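Local structure of endonuclease V (Streptomyces avermitilis, 3GOC) at residues A[12-17]-A[83-88]; A[89-94]-A[127-132]; A[161-164]-A[169-172]; A[185-188]-A[192-195]. The protein probably repairs deaminated DNA, as a magnesium-dependent endonuclease that nicks the strand at the second phosphodiester bond 3' to a deoxyinosine. All blocks are in the same frame, centred on the assembly; numbering follows the deposited sequence.

Contact 1: A[12-17]-A[83-88]; sequences ATEEEA and PYVPGL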
loop_
_atom_site.group_PDB
_atom_site.type_symbol
_atom_site.label_atom_id
_atom_site.label_comp_id
_atom_site.label_asym_id
_atom_site.label_seq_id
_atom_site.Cartn_x
_atom_site.Cartn_y
_atom_site.Cartn_z
ATOM N N ALA A 12 17.289 -35.625 -1.364
ATOM C CA ALA A 12 18.736 -35.748 -1.320
ATOM C C ALA A 12 19.344 -35.659 -2.721
ATOM O O ALA A 12 20.564 -35.630 -2.866
ATOM C CB ALA A 12 19.126 -37.063 -0.658
ATOM N N THR A 13 18.496 -35.619 -3.746
ATOM C CA THR A 13 18.963 -35.519 -5.128
ATOM C C THR A 13 18.186 -34.422 -5.854
ATOM O O THR A 13 17.096 -34.038 -5.427
ATOM C CB THR A 13 18.758 -36.837 -5.906
ATOM O OG1 THR A 13 17.363 -37.024 -6.178
ATOM C CG2 THR A 13 19.276 -38.022 -5.101
ATOM N N GLU A 14 18.742 -33.912 -6.949
ATOM C CA GLU A 14 18.058 -32.865 -7.696
ATOM C C GLU A 14 16.764 -33.385 -8.310
ATOM O O GLU A 14 15.776 -32.653 -8.399
ATOM C CB GLU A 14 18.957 -32.302 -8.799
ATOM C CG GLU A 14 20.283 -31.750 -8.297
ATOM C CD GLU A 14 21.080 -31.060 -9.387
ATOM O OE1 GLU A 14 22.317 -30.965 -9.245
ATOM O OE2 GLU A 14 20.471 -30.599 -10.375
ATOM N N GLU A 15 16.765 -34.646 -8.739
ATOM C CA GLU A 15 15.572 -35.223 -9.335
ATOM C C GLU A 15 14.430 -35.229 -8.325
ATOM O O GLU A 15 13.301 -34.887 -8.664
ATOM C CB GLU A 15 15.845 -36.655 -9.803
ATOM C CG GLU A 15 14.668 -37.279 -10.531
ATOM C CD GLU A 15 14.911 -38.728 -10.906
ATOM O OE1 GLU A 15 14.114 -39.279 -11.696
ATOM O OE2 GLU A 15 15.891 -39.316 -10.403
ATOM N N GLU A 16 14.731 -35.615 -7.088
ATOM C CA GLU A 16 13.715 -35.673 -6.037
ATOM C C GLU A 16 13.208 -34.279 -5.699
ATOM O O GLU A 16 12.007 -34.073 -5.512
ATOM C CB GLU A 16 14.284 -36.318 -4.768
ATOM C CG GLU A 16 14.807 -37.731 -4.968
ATOM C CD GLU A 16 15.352 -38.358 -3.698
ATOM O OE1 GLU A 16 15.728 -37.619 -2.760
ATOM O OE2 GLU A 16 15.422 -39.603 -3.637
ATOM N N ALA A 17 14.124 -33.318 -5.624
ATOM C CA ALA A 17 13.743 -31.951 -5.296
ATOM C C ALA A 17 12.843 -31.351 -6.372
ATOM O O ALA A 17 11.830 -30.726 -6.061
ATOM C CB ALA A 17 14.993 -31.082 -5.094
ATOM N N PRO A 83 22.301 -29.377 -0.961
ATOM C CA PRO A 83 23.506 -28.790 -1.553
ATOM C C PRO A 83 23.117 -27.533 -2.337
ATOM O O PRO A 83 21.934 -27.294 -2.589
ATOM C CB PRO A 83 24.027 -29.907 -2.458
ATOM C CG PRO A 83 22.794 -30.672 -2.810
ATOM C CD PRO A 83 22.044 -30.721 -1.503
ATOM N N TYR A 84 24.106 -26.741 -2.732
ATOM C CA TYR A 84 23.823 -25.522 -3.472
ATOM C C TYR A 84 23.555 -25.848 -4.931
ATOM O O TYR A 84 24.451 -26.278 -5.656
ATOM C CB TYR A 84 24.993 -24.542 -3.361
ATOM C CG TYR A 84 24.716 -23.206 -4.005
ATOM C CD1 TYR A 84 24.894 -23.012 -5.377
ATOM C CD2 TYR A 84 24.247 -22.138 -3.245
ATOM C CE1 TYR A 84 24.611 -21.783 -5.970
ATOM C CE2 TYR A 84 23.958 -20.912 -3.826
ATOM C CZ TYR A 84 24.140 -20.739 -5.186
ATOM O OH TYR A 84 23.842 -19.525 -5.758
ATOM N N VAL A 85 22.306 -25.664 -5.347
ATOM C CA VAL A 85 21.899 -25.922 -6.722
ATOM C C VAL A 85 20.904 -24.852 -7.147
ATOM O O VAL A 85 19.791 -24.792 -6.626
ATOM C CB VAL A 85 21.218 -27.302 -6.870
ATOM C CG1 VAL A 85 20.873 -27.556 -8.336
ATOM C CG2 VAL A 85 22.130 -28.398 -6.341
ATOM N N PRO A 86 21.303 -23.975 -8.083
ATOM C CA PRO A 86 20.406 -22.917 -8.551
ATOM C C PRO A 86 19.074 -23.509 -9.001
ATOM O O PRO A 86 19.041 -24.510 -9.717
ATOM C CB PRO A 86 21.190 -22.294 -9.698
ATOM C CG PRO A 86 22.608 -22.397 -9.191
ATOM C CD PRO A 86 22.653 -23.815 -8.655
ATOM N N GLY A 87 17.981 -22.888 -8.569
ATOM C CA GLY A 87 16.662 -23.381 -8.923
ATOM C C GLY A 87 16.071 -24.238 -7.818
ATOM O O GLY A 87 14.864 -24.483 -7.787
ATOM N N LEU A 88 16.925 -24.693 -6.906
ATOM C CA LEU A 88 16.496 -25.527 -5.780
ATOM C C LEU A 88 17.027 -24.970 -4.465
ATOM O O LEU A 88 17.138 -25.695 -3.478
ATOM C CB LEU A 88 17.016 -26.955 -5.957
ATOM C CG LEU A 88 16.605 -27.700 -7.229
ATOM C CD1 LEU A 88 17.367 -29.015 -7.307
ATOM C CD2 LEU A 88 15.103 -27.960 -7.236
#

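Contact 2: A[89-94]-A[127-132]; sequences LAFREI and ASHLGV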
loop_
_atom_site.group_PDB
_atom_site.type_symbol
_atom_site.label_atom_id
_atom_site.label_comp_id
_atom_site.label_asym_id
_atom_site.label_seq_id
_atom_site.Cartn_x
_atom_site.Cartn_y
_atom_site.Cartn_z
ATOM N N LEU A 89 17.341 -23.680 -4.451
ATOM C CA LEU A 89 17.898 -23.044 -3.267
ATOM C C LEU A 89 17.012 -23.078 -2.025
ATOM O O LEU A 89 17.518 -23.085 -0.902
ATOM C CB LEU A 89 18.282 -21.602 -3.593
ATOM C CG LEU A 89 19.364 -21.445 -4.667
ATOM C CD1 LEU A 89 19.712 -19.976 -4.807
ATOM C CD2 LEU A 89 20.594 -22.249 -4.288
ATOM N N ALA A 90 15.698 -23.108 -2.217
ATOM C CA ALA A 90 14.782 -23.136 -1.084
ATOM C C ALA A 90 14.922 -24.407 -0.257
ATOM O O ALA A 90 14.631 -24.411 0.943
ATOM C CB ALA A 90 13.347 -22.995 -1.562
ATOM N N PHE A 91 15.355 -25.492 -0.888
ATOM C CA PHE A 91 15.499 -26.738 -0.150
ATOM C C PHE A 91 16.587 -26.695 0.913
ATOM O O PHE A 91 16.678 -27.591 1.752
ATOM C CB PHE A 91 15.727 -27.911 -1.102
ATOM C CG PHE A 91 14.503 -28.278 -1.886
ATOM C CD1 PHE A 91 14.228 -27.661 -3.106
ATOM C CD2 PHE A 91 13.594 -29.206 -1.379
ATOM C CE1 PHE A 91 13.059 -27.960 -3.811
ATOM C CE2 PHE A 91 12.424 -29.513 -2.070
ATOM C CZ PHE A 91 12.155 -28.891 -3.292
ATOM N N ARG A 92 17.400 -25.644 0.892
ATOM C CA ARG A 92 18.462 -25.485 1.876
ATOM C C ARG A 92 17.968 -24.831 3.163
ATOM O O ARG A 92 18.524 -25.073 4.233
ATOM C CB ARG A 92 19.575 -24.581 1.336
ATOM C CG ARG A 92 20.184 -24.978 0.012
ATOM C CD ARG A 92 21.268 -23.973 -0.359
ATOM N NE ARG A 92 20.708 -22.635 -0.554
ATOM C CZ ARG A 92 21.422 -21.511 -0.573
ATOM N NH1 ARG A 92 22.737 -21.551 -0.402
ATOM N NH2 ARG A 92 20.825 -20.345 -0.776
ATOM N N GLU A 93 16.916 -24.020 3.055
ATOM C CA GLU A 93 16.432 -23.237 4.190
ATOM C C GLU A 93 14.997 -23.371 4.656
ATOM O O GLU A 93 14.674 -22.897 5.742
ATOM C CB GLU A 93 16.688 -21.763 3.892
ATOM C CG GLU A 93 16.006 -21.297 2.619
ATOM C CD GLU A 93 16.353 -19.873 2.252
ATOM O OE1 GLU A 93 15.541 -18.964 2.535
ATOM O OE2 GLU A 93 17.442 -19.678 1.685
ATOM N N ILE A 94 14.135 -23.999 3.868
ATOM C CA ILE A 94 12.742 -24.123 4.271
ATOM C C ILE A 94 12.519 -24.675 5.680
ATOM O O ILE A 94 11.740 -24.110 6.444
ATOM C CB ILE A 94 11.967 -24.937 3.222
ATOM C CG1 ILE A 94 11.699 -24.033 2.018
ATOM C CG2 ILE A 94 10.664 -25.473 3.790
ATOM C CD1 ILE A 94 11.485 -24.780 0.747
ATOM N N ALA A 127 8.963 -18.150 -1.832
ATOM C CA ALA A 127 7.678 -17.654 -1.373
ATOM C C ALA A 127 6.523 -18.609 -1.656
ATOM O O ALA A 127 5.641 -18.789 -0.813
ATOM C CB ALA A 127 7.393 -16.284 -1.981
ATOM N N SER A 128 6.516 -19.225 -2.830
ATOM C CA SER A 128 5.436 -20.148 -3.166
ATOM C C SER A 128 5.552 -21.448 -2.377
ATOM O O SER A 128 4.552 -22.005 -1.920
ATOM C CB SER A 128 5.448 -20.448 -4.666
ATOM O OG SER A 128 5.129 -19.286 -5.407
ATOM N N HIS A 129 6.783 -21.913 -2.214
ATOM C CA HIS A 129 7.077 -23.139 -1.487
ATOM C C HIS A 129 6.661 -22.969 -0.026
ATOM O O HIS A 129 5.993 -23.833 0.550
ATOM C CB HIS A 129 8.576 -23.425 -1.616
ATOM C CG HIS A 129 8.973 -24.830 -1.281
ATOM N ND1 HIS A 129 10.118 -25.412 -1.784
ATOM C CD2 HIS A 129 8.413 -25.754 -0.464
ATOM C CE1 HIS A 129 10.246 -26.631 -1.292
ATOM N NE2 HIS A 129 9.225 -26.863 -0.486
ATOM N N LEU A 130 7.034 -21.838 0.567
ATOM C CA LEU A 130 6.691 -21.565 1.961
ATOM C C LEU A 130 5.179 -21.395 2.107
ATOM O O LEU A 130 4.581 -21.849 3.085
ATOM C CB LEU A 130 7.409 -20.298 2.435
ATOM C CG LEU A 130 7.193 -19.876 3.888
ATOM C CD1 LEU A 130 7.817 -20.900 4.837
ATOM C CD2 LEU A 130 7.823 -18.503 4.100
ATOM N N GLY A 131 4.569 -20.743 1.123
ATOM C CA GLY A 131 3.133 -20.527 1.157
ATOM C C GLY A 131 2.337 -21.821 1.191
ATOM O O GLY A 131 1.439 -22.003 2.017
ATOM N N VAL A 132 2.664 -22.736 0.289
ATOM C CA VAL A 132 1.956 -24.008 0.235
ATOM C C VAL A 132 2.168 -24.873 1.483
ATOM O O VAL A 132 1.243 -25.552 1.935
ATOM C CB VAL A 132 2.354 -24.799 -1.030
ATOM C CG1 VAL A 132 1.782 -26.213 -0.972
ATOM C CG2 VAL A 132 1.823 -24.072 -2.262
#

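Contact 3: A[161-164]-A[169-172]; sequences APLL and EVGR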
loop_
_atom_site.group_PDB
_atom_site.type_symbol
_atom_site.label_atom_id
_atom_site.label_comp_id
_atom_site.label_asym_id
_atom_site.label_seq_id
_atom_site.Cartn_x
_atom_site.Cartn_y
_atom_site.Cartn_z
ATOM N N ALA A 161 5.701 -2.369 -13.863
ATOM C CA ALA A 161 5.882 -2.880 -15.212
ATOM C C ALA A 161 5.981 -4.391 -15.087
ATOM O O ALA A 161 6.437 -4.911 -14.073
ATOM C CB ALA A 161 7.153 -2.311 -15.829
ATOM N N PRO A 162 5.532 -5.118 -16.109
ATOM C CA PRO A 162 5.594 -6.578 -16.069
ATOM C C PRO A 162 7.021 -7.119 -15.962
ATOM O O PRO A 162 7.940 -6.621 -16.620
ATOM C CB PRO A 162 4.937 -6.983 -17.390
ATOM C CG PRO A 162 3.976 -5.861 -17.647
ATOM C CD PRO A 162 4.797 -4.653 -17.297
ATOM N N LEU A 163 7.206 -8.124 -15.111
ATOM C CA LEU A 163 8.502 -8.783 -14.960
ATOM C C LEU A 163 8.303 -10.072 -15.752
ATOM O O LEU A 163 7.407 -10.856 -15.445
ATOM C CB LEU A 163 8.784 -9.102 -13.489
ATOM C CG LEU A 163 10.165 -9.701 -13.202
ATOM C CD1 LEU A 163 11.261 -8.718 -13.609
ATOM C CD2 LEU A 163 10.279 -10.037 -11.714
ATOM N N LEU A 164 9.137 -10.298 -16.763
ATOM C CA LEU A 164 8.963 -11.461 -17.630
ATOM C C LEU A 164 10.012 -12.566 -17.615
ATOM O O LEU A 164 11.208 -12.310 -17.508
ATOM C CB LEU A 164 8.812 -10.977 -19.077
ATOM C CG LEU A 164 7.807 -9.858 -19.364
ATOM C CD1 LEU A 164 7.840 -9.506 -20.850
ATOM C CD2 LEU A 164 6.413 -10.289 -18.958
ATOM N N GLU A 169 4.554 -13.237 -17.916
ATOM C CA GLU A 169 4.647 -12.379 -16.745
ATOM C C GLU A 169 4.715 -13.253 -15.501
ATOM O O GLU A 169 3.866 -14.121 -15.295
ATOM C CB GLU A 169 3.436 -11.454 -16.646
ATOM C CG GLU A 169 3.534 -10.487 -15.476
ATOM C CD GLU A 169 2.350 -9.555 -15.377
ATOM O OE1 GLU A 169 1.318 -9.957 -14.798
ATOM O OE2 GLU A 169 2.449 -8.419 -15.890
ATOM N N VAL A 170 5.736 -13.024 -14.678
ATOM C CA VAL A 170 5.916 -13.782 -13.446
ATOM C C VAL A 170 5.959 -12.862 -12.226
ATOM O O VAL A 170 6.187 -13.315 -11.105
ATOM C CB VAL A 170 7.209 -14.639 -13.490
ATOM C CG1 VAL A 170 7.073 -15.719 -14.555
ATOM C CG2 VAL A 170 8.424 -13.754 -13.779
ATOM N N GLY A 171 5.732 -11.573 -12.460
ATOM C CA GLY A 171 5.740 -10.599 -11.387
ATOM C C GLY A 171 5.769 -9.193 -11.951
ATOM O O GLY A 171 5.433 -8.974 -13.117
ATOM N N ARG A 172 6.165 -8.229 -11.128
ATOM C CA ARG A 172 6.236 -6.850 -11.590
ATOM C C ARG A 172 7.420 -6.098 -11.022
ATOM O O ARG A 172 7.819 -6.324 -9.880
ATOM C CB ARG A 172 4.970 -6.081 -11.204
ATOM C CG ARG A 172 3.727 -6.486 -11.953
ATOM C CD ARG A 172 2.514 -5.777 -11.389
ATOM N NE ARG A 172 1.281 -6.286 -11.976
ATOM C CZ ARG A 172 0.070 -6.049 -11.483
ATOM N NH1 ARG A 172 -0.997 -6.556 -12.084
ATOM N NH2 ARG A 172 -0.069 -5.316 -10.383
#

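Contact 4: A[185-188]-A[192-195]; sequences VSVG and DLDH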
loop_
_atom_site.group_PDB
_atom_site.type_symbol
_atom_site.label_atom_id
_atom_site.label_comp_id
_atom_site.label_asym_id
_atom_site.label_seq_id
_atom_site.Cartn_x
_atom_site.Cartn_y
_atom_site.Cartn_z
ATOM N N VAL A 185 8.582 -7.648 -7.442
ATOM C CA VAL A 185 7.504 -8.292 -6.715
ATOM C C VAL A 185 6.888 -9.485 -7.429
ATOM O O VAL A 185 6.584 -9.416 -8.614
ATOM C CB VAL A 185 6.389 -7.258 -6.458
ATOM C CG1 VAL A 185 5.258 -7.874 -5.658
ATOM C CG2 VAL A 185 6.972 -6.052 -5.741
ATOM N N SER A 186 6.701 -10.578 -6.703
ATOM C CA SER A 186 6.063 -11.740 -7.291
ATOM C C SER A 186 5.129 -12.367 -6.273
ATOM O O SER A 186 5.339 -12.263 -5.062
ATOM C CB SER A 186 7.109 -12.753 -7.782
ATOM O OG SER A 186 7.928 -13.219 -6.726
ATOM N N VAL A 187 4.068 -12.993 -6.766
ATOM C CA VAL A 187 3.126 -13.639 -5.876
ATOM C C VAL A 187 3.727 -14.938 -5.365
ATOM O O VAL A 187 4.506 -15.604 -6.054
ATOM C CB VAL A 187 1.802 -13.949 -6.596
ATOM C CG1 VAL A 187 1.138 -12.658 -7.030
ATOM C CG2 VAL A 187 2.061 -14.838 -7.785
ATOM N N GLY A 188 3.390 -15.273 -4.129
ATOM C CA GLY A 188 3.869 -16.509 -3.561
ATOM C C GLY A 188 2.710 -17.487 -3.510
ATOM O O GLY A 188 2.694 -18.499 -4.217
ATOM N N ASP A 192 -2.849 -11.838 -4.926
ATOM C CA ASP A 192 -2.685 -11.527 -6.344
ATOM C C ASP A 192 -1.655 -10.411 -6.517
ATOM O O ASP A 192 -1.200 -9.821 -5.530
ATOM C CB ASP A 192 -4.018 -11.198 -7.061
ATOM C CG ASP A 192 -4.728 -9.957 -6.539
ATOM O OD1 ASP A 192 -4.103 -9.082 -5.921
ATOM O OD2 ASP A 192 -5.960 -9.859 -6.783
ATOM N N LEU A 193 -1.249 -10.149 -7.755
ATOM C CA LEU A 193 -0.225 -9.141 -8.002
ATOM C C LEU A 193 -0.580 -7.743 -7.539
ATOM O O LEU A 193 0.279 -7.038 -7.015
ATOM C CB LEU A 193 0.173 -9.116 -9.482
ATOM C CG LEU A 193 1.321 -10.048 -9.874
ATOM C CD1 LEU A 193 1.621 -9.871 -11.356
ATOM C CD2 LEU A 193 2.565 -9.728 -9.044
ATOM N N ASP A 194 -1.833 -7.333 -7.724
ATOM C CA ASP A 194 -2.237 -6.005 -7.285
ATOM C C ASP A 194 -2.044 -5.877 -5.777
ATOM O O ASP A 194 -1.521 -4.871 -5.297
ATOM C CB ASP A 194 -3.700 -5.731 -7.652
ATOM C CG ASP A 194 -3.861 -5.251 -9.077
ATOM O OD1 ASP A 194 -2.838 -5.095 -9.778
ATOM O OD2 ASP A 194 -5.016 -5.022 -9.505
ATOM N N HIS A 195 -2.455 -6.900 -5.031
ATOM C CA HIS A 195 -2.304 -6.860 -3.581
ATOM C C HIS A 195 -0.845 -6.976 -3.165
ATOM O O HIS A 195 -0.426 -6.363 -2.183
ATOM C CB HIS A 195 -3.125 -7.959 -2.901
ATOM C CG HIS A 195 -4.580 -7.638 -2.780
ATOM N ND1 HIS A 195 -5.435 -7.639 -3.863
ATOM C CD2 HIS A 195 -5.332 -7.280 -1.711
ATOM C CE1 HIS A 195 -6.647 -7.295 -3.466
ATOM N NE2 HIS A 195 -6.613 -7.072 -2.165
#

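Contact 1: A[12-17]-A[83-88]
Val85 and Leu88 of the 83-88 loop meet Glu14 and Ala17 on the first turn of helix 14-24. Along the loop, Tyr84 comes just before the touching residues; it packs on Leu89 and Arg92 and is predicted to interact with target DNA. At Val85 the two methyls face the extended Glu14 chain, whose carboxyl end crosses them at a slant: Glu14 CD is 3.7 Å from Val85 CG1. A branched apolar residue suits this half-exposed place, since both methyls pack against the end of the chain, while Glu14 OE2 keeps a weak, long ion pair with Arg18. Cutting the valine back to an alanine is likely to open a gap beside the end of Glu14 and leave its carboxylate freer to turn. From Val85 to Leu88 the chain makes a type II beta turn, closed by Leu88 N to Val85 O at 2.9 Å, with Gly87 where a CB would jam against the preceding carbonyl. Gly87 O accepts from Gln21 NE2 and His120 NE2, tying the turn to the helix. Leu88 then points inward, CG anti to its carbonyl carbon (chi1 -58°), and its forked end straddles Ala17 CB, with CD2 at 3.8 Å from that atom. Leu88 CD1 also reaches Glu14 CA at 3.9 Å. The small Ala17 lets the leucine come this close to the helix, whose N-cap, Thr13, accepts at OG1 from Glu16 N at 3.1 Å.

Contact 2: A[89-94]-A[127-132]
Ala90 and Ile94, whose backbone lies nearest His129 and Leu130 (CA to CA 7.7 Å for Ala90-His129 and 7.0 Å for Ile94-Leu130), lie on a run of largely helical backbone angles that leads into helix 94-102 and faces helix 126-134. His129 carries the contact. With CG anti to the backbone N (chi1 -163°), its imidazole leaves the helix and enters a pocket formed by Ala90, Phe91 and Ile94. It meets Phe91 in a T-shaped stack: the His129 edge points at one face of the phenyl ring, with centroids 5.0 Å apart and planes at 67°. The closest atoms are His129 CE1 and Phe91 CZ, 3.6 Å apart, toward the rim of the phenyl ring. Ile94 CD1 lies over one face of the imidazole, modelled too close for the distance to be trusted, while Ala90 CB approaches His129 ND1 at 4.0 Å, small enough to let the ring in. Histidine suits the place because a flat ring offers Phe91 an edge and Ile94 a face at once. A serine in place of His129 would probably open a gap between the two segments and deprive Phe91 of its edge-on partner. All four residues are buried. Beyond them, Phe91 packs on Ala17, Val20 and Gln21 of helix 14-24, His129 touches Leu24 of the same helix, and Leu130 packs on both helix 94-102 and strand 110-114.

Contact 3: A[161-164]-A[169-172]
Leu163 O is gripped by two neighbouring amides of the opposite strand. Val170 N donates a nearly straight bond of 2.8 Å to Leu163 O, approaching along the carbonyl direction, while Gly171 N adds a weak, bent one at 3.5 Å to the same oxygen. In return, Leu163 N donates to Gly171 O at 2.8 Å, rising from outside the carbonyl plane. Glycine suits the second position: its extended backbone (phi 167°, psi -161°) is hard for other residues to adopt, and a CB there would point to the Leu163 side of the sheet. Leu163 itself sits with CG anti to the backbone N (chi1 -176°), reaching Phe148 and Tyr150. Across the non-hydrogen-bonded pair, Leu164 CD2 lies against the Glu169 backbone, 3.5 Å from Glu169 CA. The extended Glu169 chain runs on to the Pro162 ring, where Glu169 OE2 lies 3.2 Å from Pro162 CB. Arg172, beside Ala161 O, carries its guanidinium away to a salt bridge with Asp194 at helix 193-202. Two residues, Val170 and Gly171, thus face the single Leu163, which is the signature of a classic beta bulge in the antiparallel hairpin of strands 160-165 and 168-174.

Contact 4: A[185-188]-A[192-195]
Apolar packing of a strand against the start of the helix that follows it joins Val187 to Leu193, with Val185 packing further along the helix on Ala196 and Thr200, in the interior of the domain where strand 183-189 gives way to helix 193-202. Val185 and Val187 both direct their side chains to the helix, as alternate residues of a strand should, while Ser186 between them turns to the other face and bonds to Gly117 N. Val187 makes the closer approach. Its CG1, anti to the carbonyl carbon (chi1 -63°), slides over the peptide that opens the helix, 3.6 Å from Asp192 C and 3.5 Å from Leu193 N. The same methyl meets the end of Leu193, Val187 CG1 to Leu193 CD2 being 3.8 Å. Leucine suits this place because its branched end reaches from Val187 to the Val185 carbonyl, Leu193 CD2 lying 4.1 Å from Val185 O; it also packs on Glu169 and Arg172. Beta-branched valines suit the strand and offer compact methyls to the helix.

Asp192, the N-cap, fixes where the helix begins. Its OD1 takes two bonds from His195, from the backbone His195 N to Asp192 OD1 at 2.9 Å and from His195 ND1 to Asp192 OD1 at 2.8 Å. The second comes from the syn side, 29° out of the carboxylate plane, and probably limits rotation of the imidazole. An aspartate is well fitted to this role, its short chain returning a carboxylate oxygen to the His195 amide. The arrangement is that of an N-capped helix packed on one face of the central sheet in this RNase H-like fold.

Overall arrangement
Contacts 3 and 4 share the sheet: strands 168-174 and 183-189 are neighbours, joined by Arg172 N to Val185 O at 2.8 Å, and the Arg172-Asp194 salt bridge, also 2.8 Å from NH2 to OD1, is a second tie. Contacts 1 and 2 adjoin likewise, with centres 12 Å apart, and Ala17 O lies 3.3 Å from Phe91 CZ. Contact 2 links to contact 4 through Ser128 OG and Gly188 O, a probable hydrogen bond of 2.8 Å. Two magnesium ions are bound, one by Asp46 and Asp114, the other by Asp46 and Asp217. Contacts 2 and 4 approach these sites: the Ala90 side chain lies about 13 Å from a magnesium ion, and the Ser186 side chain about 10 Å from that of Asp114.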